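Local structure of acetone carboxylase alpha subunit (Xanthobacter autotrophicus Py2, 5M45) at residues 520-525 with 618-623; 535-540 with 604-609; 560-565 with 597-602; 565-570 with 592-597. The protein belongs to the hydantoinase B/oxoprolinase family and is the alpha subunit of acetone carboxylase, holding a manganese ion within a six-chain assembly. All coordinates share one frame; numbering follows the deposited sequence.

Two of the four contacts, 1 and 3, pair strands of one five-stranded antiparallel sheet, and they are linked through Leu619 N and Phe560 O, since strands 617-621 and 559-563 are neighbours. Both draw on salt bridges to residues outside the paired segments; they differ in burial, contact 1 being wholly buried and contact 3, at the outermost strand within this chain, partly exposed. Contact 2 is also buried but pairs two loops, touching contact 1 through Tyr618 and contact 3 through Phe536. Contact 4 shares Thr565 and Ala597 with contact 3 and lies farthest from the chain centre, where waters and leucines replace direct hydrogen bonds.

Contact 1. Residues 520-525 with 618-623; sequences FESLRM and YLNYMR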
loop_
_atom_site.group_PDB
_atom_site.type_symbol
_atom_site.label_atom_id
_atom_site.label_comp_id
_atom_site.label_asym_id
_atom_site.label_seq_id
_atom_site.Cartn_x
_atom_site.Cartn_y
_atom_site.Cartn_z
ATOM N N PHE A 520 -5.008 -31.306 16.344
ATOM C CA PHE A 520 -5.292 -32.236 15.231
ATOM C C PHE A 520 -4.386 -31.885 14.061
ATOM O O PHE A 520 -3.628 -30.934 14.141
ATOM C CB PHE A 520 -6.796 -32.286 14.841
ATOM C CG PHE A 520 -7.307 -31.099 14.043
ATOM C CD1 PHE A 520 -7.469 -29.848 14.629
ATOM C CD2 PHE A 520 -7.681 -31.256 12.699
ATOM C CE1 PHE A 520 -7.964 -28.755 13.881
ATOM C CE2 PHE A 520 -8.190 -30.187 11.962
ATOM C CZ PHE A 520 -8.316 -28.930 12.549
ATOM N N GLU A 521 -4.422 -32.703 13.017
ATOM C CA GLU A 521 -3.572 -32.520 11.855
ATOM C C GLU A 521 -4.318 -32.912 10.595
ATOM O O GLU A 521 -5.223 -33.762 10.626
ATOM C CB GLU A 521 -2.263 -33.316 11.969
ATOM C CG GLU A 521 -2.467 -34.808 12.074
ATOM C CD GLU A 521 -1.240 -35.582 12.538
ATOM O OE1 GLU A 521 -1.391 -36.632 13.253
ATOM O OE2 GLU A 521 -0.105 -35.172 12.186
ATOM N N SER A 522 -3.937 -32.271 9.491
ATOM C CA SER A 522 -4.441 -32.640 8.167
ATOM C C SER A 522 -3.275 -32.737 7.175
ATOM O O SER A 522 -2.378 -31.894 7.202
ATOM C CB SER A 522 -5.496 -31.623 7.670
ATOM O OG SER A 522 -5.003 -30.282 7.542
ATOM N N LEU A 523 -3.295 -33.773 6.311
ATOM C CA LEU A 523 -2.330 -33.902 5.233
ATOM C C LEU A 523 -3.003 -33.408 3.964
ATOM O O LEU A 523 -4.066 -33.929 3.581
ATOM C CB LEU A 523 -1.897 -35.372 5.028
ATOM C CG LEU A 523 -0.855 -35.654 3.933
ATOM C CD1 LEU A 523 0.387 -34.851 4.153
ATOM C CD2 LEU A 523 -0.483 -37.126 3.823
ATOM N N ARG A 524 -2.366 -32.439 3.310
ATOM C CA ARG A 524 -2.836 -31.878 2.028
ATOM C C ARG A 524 -1.943 -32.295 0.850
ATOM O O ARG A 524 -0.710 -32.351 0.984
ATOM C CB ARG A 524 -2.874 -30.360 2.067
ATOM C CG ARG A 524 -3.428 -29.743 3.361
ATOM C CD ARG A 524 -4.792 -30.267 3.789
ATOM N NE ARG A 524 -5.299 -29.351 4.794
ATOM C CZ ARG A 524 -5.951 -28.207 4.560
ATOM N NH1 ARG A 524 -6.280 -27.825 3.345
ATOM N NH2 ARG A 524 -6.275 -27.422 5.588
ATOM N N MET A 525 -2.582 -32.536 -0.284
ATOM C CA MET A 525 -1.903 -32.722 -1.566
ATOM C C MET A 525 -2.296 -31.570 -2.481
ATOM O O MET A 525 -3.477 -31.267 -2.629
ATOM C CB MET A 525 -2.276 -34.057 -2.217
ATOM C CG MET A 525 -1.390 -34.405 -3.420
ATOM S SD MET A 525 -1.598 -36.068 -4.168
ATOM C CE MET A 525 -3.117 -35.767 -5.060
ATOM N N TYR A 618 1.874 -31.208 2.043
ATOM C CA TYR A 618 2.027 -30.208 3.126
ATOM C C TYR A 618 1.250 -30.722 4.345
ATOM O O TYR A 618 0.057 -31.056 4.216
ATOM C CB TYR A 618 1.453 -28.856 2.632
ATOM C CG TYR A 618 1.539 -27.635 3.562
ATOM C CD1 TYR A 618 0.794 -27.550 4.754
ATOM C CD2 TYR A 618 2.321 -26.513 3.207
ATOM C CE1 TYR A 618 0.857 -26.436 5.576
ATOM C CE2 TYR A 618 2.387 -25.397 4.032
ATOM C CZ TYR A 618 1.644 -25.354 5.211
ATOM O OH TYR A 618 1.677 -24.231 6.044
ATOM N N LEU A 619 1.926 -30.800 5.514
ATOM C CA LEU A 619 1.258 -31.179 6.793
ATOM C C LEU A 619 0.821 -29.938 7.571
ATOM O O LEU A 619 1.667 -29.149 7.957
ATOM C CB LEU A 619 2.179 -32.053 7.665
ATOM C CG LEU A 619 1.618 -32.489 9.026
ATOM C CD1 LEU A 619 0.472 -33.459 8.833
ATOM C CD2 LEU A 619 2.687 -33.135 9.916
ATOM N N ASN A 620 -0.479 -29.775 7.798
ATOM C CA ASN A 620 -1.033 -28.742 8.693
ATOM C C ASN A 620 -1.248 -29.299 10.107
ATOM O O ASN A 620 -2.086 -30.189 10.315
ATOM C CB ASN A 620 -2.376 -28.195 8.149
ATOM C CG ASN A 620 -2.655 -26.759 8.594
ATOM O OD1 ASN A 620 -1.740 -25.999 8.823
ATOM N ND2 ASN A 620 -3.934 -26.395 8.716
ATOM N N TYR A 621 -0.486 -28.801 11.077
ATOM C CA TYR A 621 -0.480 -29.325 12.466
ATOM C C TYR A 621 -0.980 -28.222 13.412
ATOM O O TYR A 621 -0.337 -27.158 13.551
ATOM C CB TYR A 621 0.963 -29.833 12.810
ATOM C CG TYR A 621 1.381 -29.963 14.292
ATOM C CD1 TYR A 621 0.460 -30.183 15.329
ATOM C CD2 TYR A 621 2.743 -29.911 14.637
ATOM C CE1 TYR A 621 0.875 -30.286 16.670
ATOM C CE2 TYR A 621 3.163 -30.033 15.979
ATOM C CZ TYR A 621 2.223 -30.197 16.981
ATOM O OH TYR A 621 2.652 -30.279 18.289
ATOM N N MET A 622 -2.116 -28.487 14.062
ATOM C CA MET A 622 -2.701 -27.574 15.065
ATOM C C MET A 622 -2.296 -27.968 16.488
ATOM O O MET A 622 -2.345 -29.151 16.853
ATOM C CB MET A 622 -4.241 -27.553 14.959
ATOM C CG MET A 622 -4.789 -26.592 13.910
ATOM S SD MET A 622 -4.165 -26.718 12.209
ATOM C CE MET A 622 -4.742 -28.352 11.769
ATOM N N ARG A 623 -1.929 -26.981 17.297
ATOM C CA ARG A 623 -1.346 -27.270 18.627
ATOM C C ARG A 623 -2.348 -27.682 19.716
ATOM O O ARG A 623 -3.538 -27.338 19.675
ATOM C CB ARG A 623 -0.578 -26.045 19.161
ATOM C CG ARG A 623 0.381 -25.320 18.206
ATOM C CD ARG A 623 1.456 -26.214 17.603
ATOM N NE ARG A 623 2.431 -25.394 16.844
ATOM C CZ ARG A 623 2.677 -25.449 15.535
ATOM N NH1 ARG A 623 2.075 -26.304 14.715
ATOM N NH2 ARG A 623 3.597 -24.636 15.029
#
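Phe520 and Met622 lie at one end of an antiparallel pairing between strands 520-526 and 617-621, neighbours in a five-stranded sheet. Met622 illustrates how a flexible thioether can fold over a ring. Its CB lies 3.5 Å from Phe520 O, the same carbonyl that takes the hydrogen bond from Met622 N. CG then reaches Phe520 CE1 at 3.8 Å. Turns at the next two torsions (chi2 53°, chi3 64°) swing SD past the ring obliquely and bring CE back over one face, 3.8 Å from the Phe520 ring centroid. This is a Met-aromatic contact in which the methyl, making a CH-pi interaction, does the close touching, while SD stands 5.0 Å from the centroid.

Farther along, Ser522 with Asn620 and Arg524 with Tyr618 form hydrogen-bonded pairs, each closed by two backbone bonds. On the other side of the sheet, Leu619 CD1 packs against the extended Glu521 chain, 3.8 Å from OE2, whose salt-bridge partner is Lys505. Ser522, Arg524 and Asn620 share a face and are all bonded to Glu457, so one carboxylate gathers side chains from both strands; Asn620 gives it ND2, while OD1 is bonded to Asn437 ND2. Arg524 also forms a salt bridge to Glu495. Its NE donates almost straight to Ser522 OG, which lies at the edge of the guanidinium, in its plane, at 2.9 Å and 172°.

Contact 2. Residues 535-540 with 604-609; sequences FFMGNG and QAITTE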
loop_
_atom_site.group_PDB
_atom_site.type_symbol
_atom_site.label_atom_id
_atom_site.label_comp_id
_atom_site.label_asym_id
_atom_site.label_seq_id
_atom_site.Cartn_x
_atom_site.Cartn_y
_atom_site.Cartn_z
ATOM N N PHE A 535 3.793 -21.623 2.485
ATOM C CA PHE A 535 4.694 -21.410 3.621
ATOM C C PHE A 535 4.008 -21.771 4.953
ATOM O O PHE A 535 2.798 -22.028 5.001
ATOM C CB PHE A 535 5.304 -19.997 3.622
ATOM C CG PHE A 535 4.301 -18.848 3.765
ATOM C CD1 PHE A 535 3.611 -18.348 2.646
ATOM C CD2 PHE A 535 4.097 -18.231 5.003
ATOM C CE1 PHE A 535 2.725 -17.281 2.759
ATOM C CE2 PHE A 535 3.214 -17.169 5.127
ATOM C CZ PHE A 535 2.532 -16.696 4.023
ATOM N N PHE A 536 4.839 -21.877 5.987
ATOM C CA PHE A 536 4.431 -22.255 7.352
ATOM C C PHE A 536 4.579 -21.070 8.307
ATOM O O PHE A 536 5.503 -20.249 8.153
ATOM C CB PHE A 536 5.347 -23.418 7.872
ATOM C CG PHE A 536 5.178 -24.732 7.143
ATOM C CD1 PHE A 536 5.886 -25.004 5.985
ATOM C CD2 PHE A 536 4.339 -25.708 7.630
ATOM C CE1 PHE A 536 5.745 -26.222 5.298
ATOM C CE2 PHE A 536 4.184 -26.931 6.959
ATOM C CZ PHE A 536 4.883 -27.185 5.770
ATOM N N MET A 537 3.713 -20.988 9.307
ATOM C CA MET A 537 3.779 -19.941 10.349
ATOM C C MET A 537 3.174 -20.433 11.672
ATOM O O MET A 537 1.980 -20.669 11.765
ATOM C CB MET A 537 3.050 -18.653 9.895
ATOM C CG MET A 537 3.188 -17.453 10.853
ATOM S SD MET A 537 4.881 -16.985 11.265
ATOM C CE MET A 537 5.031 -17.231 13.042
ATOM N N GLY A 538 4.042 -20.557 12.686
ATOM C CA GLY A 538 3.682 -21.006 14.048
ATOM C C GLY A 538 4.915 -21.127 14.940
ATOM O O GLY A 538 6.053 -20.906 14.486
ATOM N N ASN A 539 4.698 -21.467 16.202
ATOM C CA ASN A 539 5.787 -21.670 17.172
ATOM C C ASN A 539 6.522 -22.982 16.871
ATOM O O ASN A 539 5.895 -23.973 16.463
ATOM C CB ASN A 539 5.257 -21.642 18.616
ATOM C CG ASN A 539 4.274 -22.769 18.922
ATOM O OD1 ASN A 539 3.335 -22.992 18.178
ATOM N ND2 ASN A 539 4.498 -23.496 20.034
ATOM N N GLY A 540 7.832 -22.985 17.046
ATOM C CA GLY A 540 8.700 -24.123 16.694
ATOM C C GLY A 540 9.528 -24.634 17.841
ATOM O O GLY A 540 9.189 -25.659 18.493
ATOM N N GLN A 604 11.767 -26.031 11.675
ATOM C CA GLN A 604 11.607 -24.693 11.130
ATOM C C GLN A 604 10.118 -24.391 10.841
ATOM O O GLN A 604 9.616 -24.585 9.735
ATOM C CB GLN A 604 12.509 -24.535 9.882
ATOM C CG GLN A 604 12.655 -23.111 9.369
ATOM C CD GLN A 604 13.218 -22.173 10.407
ATOM O OE1 GLN A 604 14.038 -22.567 11.218
ATOM N NE2 GLN A 604 12.792 -20.913 10.380
ATOM N N ALA A 605 9.420 -23.940 11.878
ATOM C CA ALA A 605 7.965 -23.753 11.820
ATOM C C ALA A 605 7.525 -22.410 11.235
ATOM O O ALA A 605 6.328 -22.140 11.140
ATOM C CB ALA A 605 7.369 -23.969 13.210
ATOM N N ILE A 606 8.490 -21.578 10.880
ATOM C CA ILE A 606 8.296 -20.303 10.155
ATOM C C ILE A 606 9.137 -20.313 8.879
ATOM O O ILE A 606 10.347 -20.550 8.921
ATOM C CB ILE A 606 8.782 -19.070 10.949
ATOM C CG1 ILE A 606 8.040 -18.968 12.245
ATOM C CG2 ILE A 606 8.546 -17.793 10.104
ATOM C CD1 ILE A 606 8.547 -17.834 13.149
ATOM N N THR A 607 8.479 -20.064 7.748
ATOM C CA THR A 607 9.146 -19.949 6.460
ATOM C C THR A 607 8.522 -18.818 5.621
ATOM O O THR A 607 7.440 -18.331 5.935
ATOM C CB THR A 607 9.094 -21.255 5.633
ATOM O OG1 THR A 607 7.739 -21.568 5.293
ATOM C CG2 THR A 607 9.723 -22.444 6.361
ATOM N N THR A 608 9.232 -18.412 4.569
ATOM C CA THR A 608 8.673 -17.571 3.512
ATOM C C THR A 608 8.300 -18.464 2.333
ATOM O O THR A 608 8.716 -19.635 2.273
ATOM C CB THR A 608 9.664 -16.474 3.046
ATOM O OG1 THR A 608 10.920 -17.055 2.630
ATOM C CG2 THR A 608 9.908 -15.497 4.202
ATOM N N GLU A 609 7.557 -17.906 1.397
ATOM C CA GLU A 609 6.972 -18.668 0.291
ATOM C C GLU A 609 8.001 -19.501 -0.518
ATOM O O GLU A 609 9.116 -19.039 -0.794
ATOM C CB GLU A 609 6.059 -17.795 -0.604
ATOM C CG GLU A 609 6.709 -16.840 -1.583
ATOM C CD GLU A 609 5.680 -15.969 -2.369
ATOM O OE1 GLU A 609 5.910 -14.737 -2.479
ATOM O OE2 GLU A 609 4.660 -16.486 -2.889
#
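Phe536 and Thr607 hold together two irregular segments, 535-540 and 604-609, that run in nearly opposite senses, their end-to-end directions 163° apart. Two hydrogen bonds cross between this pair. Thr607 N donates to Phe536 O at 3.0 Å, and Phe536 N gives a nearly straight bond to Thr607 OG1, also 3.0 Å. In the second, a side-chain hydroxyl stands where a backbone carbonyl would serve in a regular antiparallel pair. Thr607 OG1 can do this because it sits between its own backbone N and carbonyl carbon (chi1 64°), which brings it to the edge of the Phe536 ring. A CA-H...O contact, Ile606 CA to Phe536 O at 3.4 Å, adds to these.

Van der Waals packing lies on both flanks of the bonds. Met537, bent at its second and third torsions, runs alongside Ile606, with CE 3.6 Å from CG1 and SD facing CG2. The Ala605 methyl packs against the main chain of 538-540, CB lying 3.6 Å from Asn539 O and 3.7 Å from Gly540 CA. Phe535 crosses Glu609 obliquely, CD1 lying 4.1 Å from Glu609 CB; the Glu609 carboxylate bonds Thr533 and, across the assembly, Ser307 of the second subunit.

The chemistry thus implies a strand-like connection in which the Thr607 hydroxyl takes the carbonyl's place, consistent with Thr607 O being turned to Thr189 OG1, to which it is bonded.

Contact 3. Residues 560-565 with 597-602; sequences FAAHKT and AQIKRD
From Phe560 to His563 the backbone runs antiparallel to Gln598-Arg601, the strand axes 4.8 Å apart and 171° between directions, with two bonds closing each of the hydrogen-bonded pairs Ala561-Lys600 and His563-Gln598. The pairing places strand 598-602 at the edge of the five-stranded antiparallel sheet, as its outermost strand within this chain; the other edge of strand 559-563 bonds Leu617 and Leu619.

The face bearing Phe560 combines charge with apolar surface. Arg601 starts out extended, then bends at its third torsion (chi3 -74°), which carries the guanidinium back across the pair until Phe560 CD1 lies over one of its faces, 3.5 Å from NH1. The two planes are 45° apart, so this is not a flat stack. Salt bridges from Arg601 to Asp582 and Asp591 hold the group in position. Two residues earlier on the same face, Ile599 CG2 reaches Phe560 CE1 at 3.7 Å, while its CG1 branch lies near Ala562 CB.

On the face of Ala561 and His563 the polar groups lead. Both imidazole nitrogens of His563 bond to carboxylates, ND1 to Asp616 and NE2 to Glu610, which would probably stabilise a positive charge; Glu610 also bridges Lys600. Gln598 lies beside His563 and points the same way, placing its amide oxygen OE1 3.4 Å from CD2 of the imidazole.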
loop_
_atom_site.group_PDB
_atom_site.type_symbol
_atom_site.label_atom_id
_atom_site.label_comp_id
_atom_site.label_asym_id
_atom_site.label_seq_id
_atom_site.Cartn_x
_atom_site.Cartn_y
_atom_site.Cartn_z
ATOM N N PHE A 560 6.546 -30.530 8.113
ATOM C CA PHE A 560 6.667 -31.585 7.095
ATOM C C PHE A 560 6.112 -31.117 5.756
ATOM O O PHE A 560 4.944 -30.749 5.669
ATOM C CB PHE A 560 5.920 -32.886 7.475
ATOM C CG PHE A 560 5.996 -33.960 6.410
ATOM C CD1 PHE A 560 7.051 -34.857 6.383
ATOM C CD2 PHE A 560 4.981 -34.091 5.435
ATOM C CE1 PHE A 560 7.130 -35.844 5.377
ATOM C CE2 PHE A 560 5.044 -35.080 4.458
ATOM C CZ PHE A 560 6.130 -35.948 4.425
ATOM N N ALA A 561 6.961 -31.166 4.728
ATOM C CA ALA A 561 6.586 -30.934 3.343
ATOM C C ALA A 561 7.369 -31.849 2.427
ATOM O O ALA A 561 8.509 -32.233 2.750
ATOM C CB ALA A 561 6.840 -29.484 2.956
ATOM N N ALA A 562 6.782 -32.198 1.279
ATOM C CA ALA A 562 7.439 -33.088 0.304
ATOM C C ALA A 562 7.233 -32.619 -1.147
ATOM O O ALA A 562 6.122 -32.386 -1.568
ATOM C CB ALA A 562 6.957 -34.537 0.490
ATOM N N HIS A 563 8.341 -32.478 -1.880
ATOM C CA HIS A 563 8.364 -32.072 -3.296
ATOM C C HIS A 563 8.807 -33.227 -4.191
ATOM O O HIS A 563 9.461 -34.157 -3.722
ATOM C CB HIS A 563 9.309 -30.890 -3.507
ATOM C CG HIS A 563 8.940 -29.674 -2.716
ATOM N ND1 HIS A 563 7.797 -28.954 -2.965
ATOM C CD2 HIS A 563 9.557 -29.050 -1.682
ATOM C CE1 HIS A 563 7.707 -27.946 -2.118
ATOM N NE2 HIS A 563 8.783 -27.957 -1.347
ATOM N N LYS A 564 8.454 -33.163 -5.476
ATOM C CA LYS A 564 8.799 -34.190 -6.466
ATOM C C LYS A 564 8.508 -35.595 -5.951
ATOM O O LYS A 564 9.365 -36.481 -5.987
ATOM C CB LYS A 564 10.273 -34.083 -6.835
ATOM C CG LYS A 564 10.699 -32.727 -7.358
ATOM C CD LYS A 564 12.208 -32.560 -7.137
ATOM C CE LYS A 564 12.885 -31.690 -8.198
ATOM N NZ LYS A 564 12.052 -30.556 -8.715
ATOM N N THR A 565 7.282 -35.756 -5.461
ATOM C CA THR A 565 6.857 -36.967 -4.743
ATOM C C THR A 565 6.716 -38.215 -5.614
ATOM O O THR A 565 6.761 -39.339 -5.083
ATOM C CB THR A 565 5.481 -36.739 -4.071
ATOM O OG1 THR A 565 4.506 -36.444 -5.074
ATOM C CG2 THR A 565 5.556 -35.592 -3.054
ATOM N N ALA A 597 11.304 -38.450 -3.312
ATOM C CA ALA A 597 10.925 -37.096 -2.925
ATOM C C ALA A 597 12.050 -36.286 -2.259
ATOM O O ALA A 597 12.943 -36.847 -1.637
ATOM C CB ALA A 597 9.720 -37.150 -1.990
ATOM N N GLN A 598 11.974 -34.970 -2.398
ATOM C CA GLN A 598 12.735 -34.025 -1.569
ATOM C C GLN A 598 11.853 -33.722 -0.348
ATOM O O GLN A 598 10.841 -33.038 -0.489
ATOM C CB GLN A 598 13.041 -32.735 -2.346
ATOM C CG GLN A 598 13.957 -31.786 -1.576
ATOM C CD GLN A 598 13.689 -30.227 -1.669
ATOM O OE1 GLN A 598 12.803 -29.691 -2.381
ATOM N NE2 GLN A 598 14.534 -29.501 -0.934
ATOM N N ILE A 599 12.224 -34.243 0.831
ATOM C CA ILE A 599 11.431 -34.081 2.041
ATOM C C ILE A 599 12.077 -33.057 2.962
ATOM O O ILE A 599 13.268 -33.136 3.230
ATOM C CB ILE A 599 11.274 -35.415 2.800
ATOM C CG1 ILE A 599 10.521 -36.422 1.926
ATOM C CG2 ILE A 599 10.568 -35.210 4.156
ATOM C CD1 ILE A 599 10.391 -37.796 2.501
ATOM N N LYS A 600 11.287 -32.116 3.462
ATOM C CA LYS A 600 11.711 -31.224 4.535
ATOM C C LYS A 600 10.948 -31.599 5.823
ATOM O O LYS A 600 9.720 -31.443 5.889
ATOM C CB LYS A 600 11.469 -29.765 4.137
ATOM C CG LYS A 600 12.381 -29.341 2.972
ATOM C CD LYS A 600 12.355 -27.830 2.744
ATOM C CE LYS A 600 13.232 -27.425 1.564
ATOM N NZ LYS A 600 13.326 -25.915 1.470
ATOM N N ARG A 601 11.662 -32.158 6.795
ATOM C CA ARG A 601 11.101 -32.582 8.075
ATOM C C ARG A 601 12.031 -32.054 9.172
ATOM O O ARG A 601 13.135 -32.605 9.361
ATOM C CB ARG A 601 10.995 -34.125 8.137
ATOM C CG ARG A 601 10.618 -34.701 9.499
ATOM C CD ARG A 601 10.575 -36.224 9.548
ATOM N NE ARG A 601 9.410 -36.823 8.871
ATOM C CZ ARG A 601 8.175 -36.895 9.353
ATOM N NH1 ARG A 601 7.238 -37.485 8.638
ATOM N NH2 ARG A 601 7.844 -36.362 10.526
ATOM N N ASP A 602 11.629 -30.980 9.850
ATOM C CA ASP A 602 12.546 -30.278 10.763
ATOM C C ASP A 602 11.797 -29.351 11.709
ATOM O O ASP A 602 10.559 -29.285 11.645
ATOM C CB ASP A 602 13.646 -29.532 9.965
ATOM C CG ASP A 602 13.105 -28.447 9.050
ATOM O OD1 ASP A 602 12.004 -27.911 9.250
ATOM O OD2 ASP A 602 13.812 -28.080 8.083
#

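Contact 4. Residues 565-570 with 592-597; sequences TNLKEL and AMLPDA
Asn566 and Asp596 bring together the two flat groups of this contact, an amide and a carboxylate whose planes stand 61° apart. The side chains point the same way side by side, and neither plane stacks on the other. Asn566 ND2 and Asp596 OD2 are 3.9 Å apart and are bridged by a water, which accepts from Asn566 ND2 at 3.0 Å and donates to Asp596 OD2 at 2.6 Å.

The setting is a helix start packed against a type I beta turn, Leu594 to Ala597, beside the strand pair 559-563 and 598-602. Asn566 occupies the N-cap position of helix 567-573, but its side chain makes no capping bond; with CG anti to the backbone N (chi1 -161°), the amide serves the water instead. Just before it, Thr565 OG1 accepts from Leu567 N in an ST turn and is also bonded to Tyr615 O. A second water joins the main chains, donating to Thr565 O at 2.8 Å and accepting from Asp596 N.

Beside these waters is an apolar patch built on one methyl group. Leu594 CD2 receives Leu570 CD1 at 4.1 Å and Leu567 CD2 at 4.2 Å, and Leu617 of the sheet touches both Leu567 and Leu594. Leu567 and Leu570 of the helix thus meet the turn by van der Waals contact, and the residues just before the helix meet it through water. On the helix side Leu570 CD1 also comes to 3.8 Å from Met593 O.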
loop_
_atom_site.group_PDB
_atom_site.type_symbol
_atom_site.label_atom_id
_atom_site.label_comp_id
_atom_site.label_asym_id
_atom_site.label_seq_id
_atom_site.Cartn_x
_atom_site.Cartn_y
_atom_site.Cartn_z
ATOM N N THR A 565 7.282 -35.756 -5.461
ATOM C CA THR A 565 6.857 -36.967 -4.743
ATOM C C THR A 565 6.716 -38.215 -5.614
ATOM O O THR A 565 6.761 -39.339 -5.083
ATOM C CB THR A 565 5.481 -36.739 -4.071
ATOM O OG1 THR A 565 4.506 -36.444 -5.074
ATOM C CG2 THR A 565 5.556 -35.592 -3.054
ATOM N N ASN A 566 6.492 -38.012 -6.919
ATOM C CA ASN A 566 6.130 -39.087 -7.861
ATOM C C ASN A 566 4.754 -39.715 -7.542
ATOM O O ASN A 566 4.467 -40.841 -7.969
ATOM C CB ASN A 566 7.239 -40.152 -7.918
ATOM C CG ASN A 566 7.170 -41.025 -9.181
ATOM O OD1 ASN A 566 6.844 -40.565 -10.268
ATOM N ND2 ASN A 566 7.475 -42.315 -9.012
ATOM N N LEU A 567 3.887 -38.995 -6.825
ATOM C CA LEU A 567 2.602 -39.584 -6.399
ATOM C C LEU A 567 1.662 -39.921 -7.561
ATOM O O LEU A 567 0.877 -40.831 -7.435
ATOM C CB LEU A 567 1.885 -38.732 -5.339
ATOM C CG LEU A 567 2.342 -39.034 -3.896
ATOM C CD1 LEU A 567 1.904 -37.908 -2.944
ATOM C CD2 LEU A 567 1.810 -40.403 -3.428
ATOM N N LYS A 568 1.729 -39.193 -8.680
ATOM C CA LYS A 568 0.873 -39.550 -9.833
ATOM C C LYS A 568 1.080 -41.037 -10.237
ATOM O O LYS A 568 0.128 -41.784 -10.389
ATOM C CB LYS A 568 1.115 -38.632 -11.021
ATOM C CG LYS A 568 0.154 -38.896 -12.153
ATOM C CD LYS A 568 0.333 -37.946 -13.322
ATOM C CE LYS A 568 -0.462 -38.497 -14.481
ATOM N NZ LYS A 568 -1.250 -37.445 -15.167
ATOM N N GLU A 569 2.340 -41.432 -10.368
ATOM C CA GLU A 569 2.706 -42.807 -10.740
ATOM C C GLU A 569 2.445 -43.800 -9.594
ATOM O O GLU A 569 1.989 -44.925 -9.852
ATOM C CB GLU A 569 4.169 -42.859 -11.185
ATOM C CG GLU A 569 4.640 -44.140 -11.852
ATOM C CD GLU A 569 3.603 -44.653 -12.896
ATOM O OE1 GLU A 569 2.973 -45.748 -12.643
ATOM O OE2 GLU A 569 3.377 -43.934 -13.942
ATOM N N LEU A 570 2.707 -43.398 -8.348
ATOM C CA LEU A 570 2.438 -44.259 -7.195
ATOM C C LEU A 570 0.941 -44.548 -7.031
ATOM O O LEU A 570 0.551 -45.684 -6.757
ATOM C CB LEU A 570 3.044 -43.689 -5.905
ATOM C CG LEU A 570 4.570 -43.556 -5.857
ATOM C CD1 LEU A 570 4.986 -42.685 -4.693
ATOM C CD2 LEU A 570 5.281 -44.896 -5.763
ATOM N N ALA A 592 9.362 -43.292 3.997
ATOM C CA ALA A 592 9.793 -44.486 3.253
ATOM C C ALA A 592 8.915 -44.829 2.035
ATOM O O ALA A 592 9.358 -45.575 1.167
ATOM C CB ALA A 592 9.896 -45.682 4.198
ATOM N N MET A 593 7.691 -44.301 1.985
ATOM C CA MET A 593 6.777 -44.503 0.849
ATOM C C MET A 593 7.118 -43.590 -0.346
ATOM O O MET A 593 6.572 -43.787 -1.445
ATOM C CB MET A 593 5.324 -44.205 1.277
ATOM C CG MET A 593 4.758 -45.031 2.427
ATOM S SD MET A 593 3.050 -44.500 2.824
ATOM C CE MET A 593 2.793 -45.325 4.388
ATOM N N LEU A 594 7.989 -42.596 -0.139
ATOM C CA LEU A 594 8.318 -41.588 -1.130
ATOM C C LEU A 594 9.832 -41.568 -1.376
ATOM O O LEU A 594 10.489 -40.563 -1.115
ATOM C CB LEU A 594 7.856 -40.211 -0.634
ATOM C CG LEU A 594 6.376 -40.056 -0.250
ATOM C CD1 LEU A 594 6.116 -38.672 0.338
ATOM C CD2 LEU A 594 5.449 -40.293 -1.435
ATOM N N PRO A 595 10.384 -42.689 -1.911
ATOM C CA PRO A 595 11.839 -42.796 -2.094
ATOM C C PRO A 595 12.449 -41.738 -3.028
ATOM O O PRO A 595 13.630 -41.476 -2.919
ATOM C CB PRO A 595 12.024 -44.220 -2.664
ATOM C CG PRO A 595 10.713 -44.527 -3.347
ATOM C CD PRO A 595 9.681 -43.857 -2.472
ATOM N N ASP A 596 11.677 -41.149 -3.950
ATOM C CA ASP A 596 12.230 -40.130 -4.876
ATOM C C ASP A 596 12.017 -38.672 -4.414
ATOM O O ASP A 596 12.482 -37.755 -5.068
ATOM C CB ASP A 596 11.661 -40.310 -6.283
ATOM C CG ASP A 596 11.983 -41.705 -6.875
ATOM O OD1 ASP A 596 13.135 -42.153 -6.777
ATOM O OD2 ASP A 596 11.083 -42.377 -7.432
ATOM N N ALA A 597 11.304 -38.450 -3.312
ATOM C CA ALA A 597 10.925 -37.096 -2.925
ATOM C C ALA A 597 12.050 -36.286 -2.259
ATOM O O ALA A 597 12.943 -36.847 -1.637
ATOM C CB ALA A 597 9.720 -37.150 -1.990
HETATM O O HOH W 1 8.731 -41.141 -4.348
HETATM O O HOH W 2 8.840 -43.204 -6.451
#